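Local coordinates for penicillin-binding protein 1A (Mycobacterium tuberculosis, PDB 5CXW) that builds cross-linked peptidoglycan for the mycobacterial cell wall, its penicillin-sensitive transpeptidase domain, the part modelled here, joining the peptide stems of neighbouring glycan strands, at residues 102-116 / 158-172. Residues are numbered along the deposited sequence; the frame is centred on the assembly and turned at random.
Sequences FALVAALEQGIGLGY and LMLKLNGGPQAVADA
Gln110 holds the backbone of Asn163 with both ends of its amide. Its OE1 takes the N-H of Asn163 at 2.8 Å, in the carbonyl plane and on a lone pair, while NE2 returns a bond to Asn163 O at 3.0 Å, that oxygen also being met on a lone pair. Neither bond is quite straight, at 149° and 156°. The side chain, extended beyond CG, thus spans from the C-terminal end of helix 102-109 to the type II turn Leu162-Gly165, where it grips both the N-H and the carbonyl O of Asn163, and the paired bonds fix the rotation of the amide.

Most of the remaining contact is apolar. Leu162 leans its two methyls on the helix: CD1 meets Ala106 CB, and CD2 presses on Ala107 CA at 3.5 Å, tighter than usual for two carbons. Leu158 CD1 sits among Ala107 CB, Ile112 CG2 and the Tyr116 ring. The small residues Ala103 and Ala106 let helix 165-172 come within 7.9 Å, axis to axis, crossing at 102°; Ala172 CB lies 3.4 Å from Phe102 O, and Val169 straddles Ala103 with both methyls, CG1 near its N and CG2 near its CB.

Helix 102-109 belongs to the helix that follows Ser97, the probable acyl-ester serine of the transpeptidase fold, and the contact joins it to helices 152-161 and 165-176 in the helical part of that domain, the side chains of Ala103 and Ser97 being about 10 Å apart. Helices 211-222 and 260-270 flank the same helix, Phe102 touching Met214 and Leu108 touching Val262.

Beyond the Schellman motif at Gly111, Ile112 and Tyr116 meet Lys161. Lys161 CG touches Ile112 CD1, and the bend at chi2 then carries CD and CE to the tyrosine hydroxyl, CE lying 3.5 Å from Tyr116 OH. A water at the edge of the tyrosine ring links that hydroxyl to Lys161 NZ, from which it accepts at 3.2 Å.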
ATOM      1  N   PHE A 102      -6.973   7.109   0.638  1.00  9.43           N
ATOM      2  CA  PHE A 102      -8.229   6.738   1.319  1.00  9.61           C
ATOM      3  C   PHE A 102      -9.084   7.943   1.638  1.00  9.46           C
ATOM      4  O   PHE A 102     -10.317   7.821   1.677  1.00  9.44           O
ATOM      5  CB  PHE A 102      -7.932   5.864   2.566  1.00  9.75           C
ATOM      6  CG  PHE A 102      -7.133   4.675   2.201  1.00  9.62           C
ATOM      7  CD1 PHE A 102      -7.616   3.777   1.247  1.00 10.11           C
ATOM      8  CD2 PHE A 102      -5.883   4.458   2.714  1.00  9.68           C
ATOM      9  CE1 PHE A 102      -6.857   2.691   0.833  1.00 10.19           C
ATOM     10  CE2 PHE A 102      -5.123   3.357   2.299  1.00 10.12           C
ATOM     11  CZ  PHE A 102      -5.605   2.480   1.344  1.00 10.15           C
ATOM     12  N   ALA A 103      -8.456   9.096   1.871  1.00  9.50           N
ATOM     13  CA  ALA A 103      -9.219  10.338   1.946  1.00  9.40           C
ATOM     14  C   ALA A 103      -9.882  10.645   0.619  1.00  9.55           C
ATOM     15  O   ALA A 103     -11.004  11.142   0.537  1.00  9.64           O
ATOM     16  CB  ALA A 103      -8.392  11.504   2.408  1.00  9.25           C
ATOM     17  N   LEU A 104      -9.196  10.363  -0.469  1.00  9.35           N
ATOM     18  CA  LEU A 104      -9.797  10.589  -1.789  1.00  9.12           C
ATOM     19  C   LEU A 104     -10.947   9.644  -2.081  1.00  8.87           C
ATOM     20  O   LEU A 104     -12.018  10.055  -2.578  1.00  8.43           O
ATOM     21  CB  LEU A 104      -8.716  10.492  -2.845  1.00  9.46           C
ATOM     22  CG  LEU A 104      -9.144  10.829  -4.267  1.00  9.67           C
ATOM     23  CD1 LEU A 104      -9.798  12.172  -4.442  1.00 10.18           C
ATOM     24  CD2 LEU A 104      -7.973  10.710  -5.214  1.00  9.94           C
ATOM     25  N   VAL A 105     -10.780   8.376  -1.684  1.00  8.34           N
ATOM     26  CA  VAL A 105     -11.898   7.458  -1.736  1.00  8.75           C
ATOM     27  C   VAL A 105     -13.095   8.022  -1.001  1.00  9.07           C
ATOM     28  O   VAL A 105     -14.226   8.053  -1.527  1.00  9.81           O
ATOM     29  CB  VAL A 105     -11.577   6.045  -1.168  1.00  8.53           C
ATOM     30  CG1 VAL A 105     -12.806   5.198  -1.101  1.00  8.89           C
ATOM     31  CG2 VAL A 105     -10.538   5.321  -2.036  1.00  8.76           C
ATOM     32  N   ALA A 106     -12.870   8.420   0.240  1.00  9.45           N
ATOM     33  CA  ALA A 106     -13.953   8.921   1.078  1.00  9.61           C
ATOM     34  C   ALA A 106     -14.668  10.127   0.443  1.00  9.95           C
ATOM     35  O   ALA A 106     -15.902  10.225   0.495  1.00 10.47           O
ATOM     36  CB  ALA A 106     -13.433   9.349   2.433  1.00  9.93           C
ATOM     37  N   ALA A 107     -13.871  11.028  -0.118  1.00 10.04           N
ATOM     38  CA  ALA A 107     -14.393  12.209  -0.740  1.00 10.41           C
ATOM     39  C   ALA A 107     -15.292  11.850  -1.918  1.00 10.68           C
ATOM     40  O   ALA A 107     -16.431  12.351  -2.085  1.00 10.79           O
ATOM     41  CB  ALA A 107     -13.262  13.099  -1.195  1.00 10.39           C
ATOM     42  N   LEU A 108     -14.773  11.021  -2.808  1.00 10.27           N
ATOM     43  CA  LEU A 108     -15.494  10.645  -4.001  1.00 11.08           C
ATOM     44  C   LEU A 108     -16.806   9.953  -3.622  1.00 11.46           C
ATOM     45  O   LEU A 108     -17.825  10.165  -4.271  1.00 11.41           O
ATOM     46  CB  LEU A 108     -14.636   9.736  -4.877  1.00 11.48           C
ATOM     47  CG  LEU A 108     -13.479  10.446  -5.569  1.00 11.95           C
ATOM     48  CD1 LEU A 108     -12.407   9.440  -5.952  1.00 12.29           C
ATOM     49  CD2 LEU A 108     -13.945  11.103  -6.804  1.00 13.11           C
ATOM     50  N   GLU A 109     -16.788   9.166  -2.550  1.00 11.19           N
ATOM     51  CA  GLU A 109     -17.991   8.467  -2.089  1.00 12.21           C
ATOM     52  C   GLU A 109     -19.095   9.471  -1.617  1.00 12.58           C
ATOM     53  O   GLU A 109     -20.301   9.116  -1.523  1.00 13.46           O
ATOM     54  CB  GLU A 109     -17.601   7.479  -1.023  1.00 12.69           C
ATOM     55  CG  GLU A 109     -16.943   6.243  -1.606  1.00 13.41           C
ATOM     56  CD  GLU A 109     -16.573   5.202  -0.591  1.00 15.37           C
ATOM     57  OE1 GLU A 109     -16.585   5.524   0.597  1.00 17.83           O
ATOM     58  OE2 GLU A 109     -16.260   4.060  -1.001  1.00 16.37           O
ATOM     59  N   GLN A 110     -18.698  10.686  -1.257  1.00 12.02           N
ATOM     60  CA  GLN A 110     -19.593  11.738  -0.807  1.00 12.63           C
ATOM     61  C   GLN A 110     -19.937  12.715  -1.886  1.00 12.92           C
ATOM     62  O   GLN A 110     -20.516  13.752  -1.630  1.00 14.42           O
ATOM     63  CB  GLN A 110     -19.001  12.454   0.381  1.00 12.98           C
ATOM     64  CG  GLN A 110     -18.933  11.581   1.589  1.00 12.93           C
ATOM     65  CD  GLN A 110     -18.454  12.291   2.851  1.00 12.95           C
ATOM     66  OE1 GLN A 110     -18.587  13.531   3.049  1.00 13.65           O
ATOM     67  NE2 GLN A 110     -17.953  11.469   3.768  1.00 13.03           N
ATOM     68  N   GLY A 111     -19.494  12.452  -3.104  1.00 12.93           N
ATOM     69  CA  GLY A 111     -19.814  13.298  -4.234  1.00 12.72           C
ATOM     70  C   GLY A 111     -18.953  14.527  -4.310  1.00 12.47           C
ATOM     71  O   GLY A 111     -19.370  15.572  -4.811  1.00 12.13           O
ATOM     72  N   ILE A 112     -17.711  14.400  -3.834  1.00 11.95           N
ATOM     73  CA  ILE A 112     -16.680  15.407  -3.962  1.00 12.25           C
ATOM     74  C   ILE A 112     -15.690  14.822  -4.986  1.00 11.85           C
ATOM     75  O   ILE A 112     -14.936  13.865  -4.662  1.00 12.44           O
ATOM     76  CB  ILE A 112     -15.964  15.760  -2.608  1.00 12.46           C
ATOM     77  CG1 ILE A 112     -16.994  16.239  -1.580  1.00 13.33           C
ATOM     78  CG2 ILE A 112     -14.877  16.818  -2.803  1.00 12.72           C
ATOM     79  CD1 ILE A 112     -16.486  16.266  -0.158  1.00 13.91           C
ATOM     80  N   GLY A 113     -15.664  15.400  -6.176  1.00 12.02           N
ATOM     81  CA  GLY A 113     -14.942  14.772  -7.253  1.00 11.68           C
ATOM     82  C   GLY A 113     -13.553  15.318  -7.497  1.00 11.40           C
ATOM     83  O   GLY A 113     -13.096  16.249  -6.789  1.00 11.55           O
ATOM     84  N   LEU A 114     -12.914  14.796  -8.550  1.00 11.44           N
ATOM     85  CA  LEU A 114     -11.486  15.121  -8.793  1.00 11.73           C
ATOM     86  C   LEU A 114     -11.228  16.581  -9.062  1.00 12.48           C
ATOM     87  O   LEU A 114     -10.138  17.058  -8.815  1.00 12.78           O
ATOM     88  CB  LEU A 114     -10.894  14.247  -9.894  1.00 11.68           C
ATOM     89  CG  LEU A 114     -10.813  12.783  -9.627  1.00 11.54           C
ATOM     90  CD1 LEU A 114     -10.100  12.091 -10.768  1.00 11.86           C
ATOM     91  CD2 LEU A 114     -10.184  12.399  -8.295  1.00 11.32           C
ATOM     92  N   GLY A 115     -12.238  17.307  -9.544  1.00 12.98           N
ATOM     93  CA  GLY A 115     -12.112  18.716  -9.832  1.00 13.81           C
ATOM     94  C   GLY A 115     -12.418  19.669  -8.688  1.00 13.97           C
ATOM     95  O   GLY A 115     -12.350  20.897  -8.892  1.00 14.68           O
ATOM     96  N   TYR A 116     -12.711  19.142  -7.499  1.00 14.07           N
ATOM     97  CA  TYR A 116     -12.968  19.952  -6.311  1.00 14.06           C
ATOM     98  C   TYR A 116     -11.712  20.764  -5.989  1.00 14.53           C
ATOM     99  O   TYR A 116     -10.637  20.199  -5.777  1.00 13.77           O
ATOM    100  CB  TYR A 116     -13.396  19.065  -5.124  1.00 14.30           C
ATOM    101  CG  TYR A 116     -13.610  19.864  -3.867  1.00 15.24           C
ATOM    102  CD1 TYR A 116     -14.521  20.905  -3.826  1.00 17.06           C
ATOM    103  CD2 TYR A 116     -12.875  19.565  -2.717  1.00 16.60           C
ATOM    104  CE1 TYR A 116     -14.720  21.615  -2.642  1.00 17.93           C
ATOM    105  CE2 TYR A 116     -13.107  20.244  -1.512  1.00 16.89           C
ATOM    106  CZ  TYR A 116     -13.959  21.278  -1.498  1.00 18.35           C
ATOM    107  OH  TYR A 116     -14.091  21.937  -0.273  1.00 21.35           O
ATOM    108  N   LEU A 158      -9.266  18.680   2.761  1.00 10.82           N
ATOM    109  CA  LEU A 158     -10.212  17.779   2.161  1.00 11.00           C
ATOM    110  C   LEU A 158     -10.840  16.858   3.236  1.00 11.06           C
ATOM    111  O   LEU A 158     -12.081  16.678   3.264  1.00 11.97           O
ATOM    112  CB  LEU A 158      -9.572  16.933   1.107  1.00 10.92           C
ATOM    113  CG  LEU A 158     -10.490  15.940   0.420  1.00 11.16           C
ATOM    114  CD1 LEU A 158     -11.684  16.565  -0.295  1.00 11.94           C
ATOM    115  CD2 LEU A 158      -9.665  15.089  -0.545  1.00 11.28           C
ATOM    116  N   MET A 159     -10.002  16.311   4.100  1.00 10.51           N
ATOM    117  CA  MET A 159     -10.509  15.473   5.205  1.00 11.14           C
ATOM    118  C   MET A 159     -11.484  16.248   6.068  1.00 11.84           C
ATOM    119  O   MET A 159     -12.527  15.700   6.452  1.00 12.31           O
ATOM    120  CB  MET A 159      -9.347  14.945   6.044  1.00 11.18           C
ATOM    121  CG  MET A 159      -9.766  14.370   7.404  1.00 12.05           C
ATOM    122  SD  MET A 159      -8.344  13.890   8.332  1.00 12.40           S
ATOM    123  CE  MET A 159      -7.715  15.541   8.765  1.00 12.69           C
ATOM    124  N   LEU A 160     -11.179  17.498   6.415  1.00 12.29           N
ATOM    125  CA  LEU A 160     -12.083  18.266   7.253  1.00 13.38           C
ATOM    126  C   LEU A 160     -13.435  18.567   6.589  1.00 13.91           C
ATOM    127  O   LEU A 160     -14.463  18.728   7.292  1.00 14.14           O
ATOM    128  CB  LEU A 160     -11.410  19.514   7.764  1.00 14.16           C
ATOM    129  CG  LEU A 160     -10.237  19.269   8.685  1.00 15.20           C
ATOM    130  CD1 LEU A 160      -9.565  20.615   8.916  1.00 15.96           C
ATOM    131  CD2 LEU A 160     -10.562  18.568   9.974  1.00 16.59           C
ATOM    132  N   LYS A 161     -13.461  18.598   5.275  1.00 14.21           N
ATOM    133  CA  LYS A 161     -14.695  18.831   4.511  1.00 16.70           C
ATOM    134  C   LYS A 161     -15.596  17.600   4.535  1.00 16.01           C
ATOM    135  O   LYS A 161     -16.824  17.711   4.361  1.00 16.42           O
ATOM    136  CB  LYS A 161     -14.301  19.104   3.076  1.00 19.15           C
ATOM    137  CG  LYS A 161     -15.416  19.257   2.047  1.00 22.22           C
ATOM    138  CD  LYS A 161     -16.203  20.501   2.233  1.00 26.43           C
ATOM    139  CE  LYS A 161     -17.069  20.645   0.971  1.00 28.51           C
ATOM    140  NZ  LYS A 161     -17.984  21.775   1.178  1.00 31.36           N
ATOM    141  N   LEU A 162     -15.017  16.412   4.680  1.00 14.21           N
ATOM    142  CA  LEU A 162     -15.835  15.214   4.701  1.00 13.97           C
ATOM    143  C   LEU A 162     -16.820  15.148   5.864  1.00 14.47           C
ATOM    144  O   LEU A 162     -16.476  15.497   7.002  1.00 14.30           O
ATOM    145  CB  LEU A 162     -14.957  13.984   4.872  1.00 13.73           C
ATOM    146  CG  LEU A 162     -13.856  13.695   3.815  1.00 13.61           C
ATOM    147  CD1 LEU A 162     -13.034  12.525   4.252  1.00 13.65           C
ATOM    148  CD2 LEU A 162     -14.455  13.478   2.493  1.00 14.35           C
ATOM    149  N   ASN A 163     -18.012  14.657   5.589  0.50 15.07           N
ATOM    150  CA  ASN A 163     -18.904  14.199   6.637  0.50 16.44           C
ATOM    151  C   ASN A 163     -18.207  13.068   7.347  0.50 15.91           C
ATOM    152  O   ASN A 163     -17.767  12.109   6.700  0.50 15.56           O
ATOM    153  CB  ASN A 163     -20.205  13.730   6.025  0.50 17.86           C
ATOM    154  CG  ASN A 163     -20.968  14.853   5.379  0.50 19.37           C
ATOM    155  OD1 ASN A 163     -20.958  15.992   5.871  0.50 21.55           O
ATOM    156  ND2 ASN A 163     -21.733  14.525   4.356  0.50 20.70           N
ATOM    157  N   GLY A 164     -18.001  13.241   8.652  1.00 15.22           N
ATOM    158  CA  GLY A 164     -17.253  12.251   9.465  1.00 15.68           C
ATOM    159  C   GLY A 164     -15.799  12.555   9.634  1.00 15.34           C
ATOM    160  O   GLY A 164     -15.110  11.935  10.446  1.00 16.63           O
ATOM    161  N   GLY A 165     -15.246  13.480   8.840  1.00 14.39           N
ATOM    162  CA  GLY A 165     -13.858  13.906   9.037  1.00 13.65           C
ATOM    163  C   GLY A 165     -12.898  12.710   9.054  1.00 12.85           C
ATOM    164  O   GLY A 165     -12.910  11.880   8.160  1.00 12.88           O
ATOM    165  N   PRO A 166     -12.013  12.630  10.050  1.00 13.20           N
ATOM    166  CA  PRO A 166     -11.023  11.561  10.005  1.00 12.40           C
ATOM    167  C   PRO A 166     -11.655  10.163  10.096  1.00 12.10           C
ATOM    168  O   PRO A 166     -11.129   9.199   9.513  1.00 11.42           O
ATOM    169  CB  PRO A 166     -10.093  11.857  11.194  1.00 13.08           C
ATOM    170  CG  PRO A 166     -10.869  12.794  12.039  1.00 13.84           C
ATOM    171  CD  PRO A 166     -11.769  13.593  11.128  1.00 13.43           C
ATOM    172  N   GLN A 167     -12.829  10.047  10.735  1.00 12.55           N
ATOM    173  CA  GLN A 167     -13.525   8.769  10.753  1.00 13.31           C
ATOM    174  C   GLN A 167     -13.909   8.316   9.350  1.00 12.50           C
ATOM    175  O   GLN A 167     -13.887   7.112   9.028  1.00 12.29           O
ATOM    176  CB  GLN A 167     -14.791   8.820  11.608  1.00 14.70           C
ATOM    177  CG  GLN A 167     -15.485   7.471  11.814  1.00 16.05           C
ATOM    178  CD  GLN A 167     -14.639   6.506  12.618  1.00 17.28           C
ATOM    179  OE1 GLN A 167     -14.347   6.726  13.814  1.00 18.97           O
ATOM    180  NE2 GLN A 167     -14.178   5.451  11.964  1.00 18.77           N
ATOM    181  N   ALA A 168     -14.229   9.252   8.476  1.00 11.64           N
ATOM    182  CA  ALA A 168     -14.603   8.854   7.087  1.00 11.24           C
ATOM    183  C   ALA A 168     -13.402   8.354   6.331  1.00 10.85           C
ATOM    184  O   ALA A 168     -13.561   7.471   5.483  1.00 10.77           O
ATOM    185  CB  ALA A 168     -15.200   9.996   6.316  1.00 11.68           C
ATOM    186  N   VAL A 169     -12.211   8.872   6.656  1.00 10.32           N
ATOM    187  CA  VAL A 169     -10.973   8.354   6.047  1.00 10.27           C
ATOM    188  C   VAL A 169     -10.697   6.927   6.532  1.00 10.40           C
ATOM    189  O   VAL A 169     -10.414   6.003   5.725  1.00 10.32           O
ATOM    190  CB  VAL A 169      -9.740   9.262   6.359  1.00 10.37           C
ATOM    191  CG1 VAL A 169      -8.486   8.710   5.727  1.00 10.32           C
ATOM    192  CG2 VAL A 169      -9.988  10.699   5.947  1.00 10.33           C
ATOM    193  N   ALA A 170     -10.887   6.713   7.832  1.00 10.49           N
ATOM    194  CA  ALA A 170     -10.725   5.381   8.409  1.00 10.91           C
ATOM    195  C   ALA A 170     -11.726   4.396   7.816  1.00 10.96           C
ATOM    196  O   ALA A 170     -11.368   3.250   7.521  1.00 11.01           O
ATOM    197  CB  ALA A 170     -10.931   5.402   9.910  1.00 11.58           C
ATOM    198  N   ASP A 171     -12.973   4.815   7.692  1.00 11.04           N
ATOM    199  CA  ASP A 171     -14.008   3.964   7.102  1.00 11.68           C
ATOM    200  C   ASP A 171     -13.626   3.526   5.692  1.00 10.78           C
ATOM    201  O   ASP A 171     -13.748   2.355   5.341  1.00 10.97           O
ATOM    202  CB  ASP A 171     -15.371   4.671   7.085  1.00 12.56           C
ATOM    203  CG  ASP A 171     -15.967   4.863   8.470  1.00 14.58           C
ATOM    204  OD1 ASP A 171     -15.448   4.333   9.515  1.00 14.77           O
ATOM    205  OD2 ASP A 171     -17.002   5.575   8.570  1.00 15.80           O
ATOM    206  N   ALA A 172     -13.229   4.486   4.870  1.00 10.00           N
ATOM    207  CA  ALA A 172     -12.798   4.157   3.512  1.00  9.89           C
ATOM    208  C   ALA A 172     -11.618   3.196   3.455  1.00 10.14           C
ATOM    209  O   ALA A 172     -11.582   2.235   2.628  1.00 10.18           O
ATOM    210  CB  ALA A 172     -12.472   5.435   2.743  1.00  9.56           C
TER
HETATM  211  O   HOH W   1     -15.775  23.714   0.018  1.00 36.63           O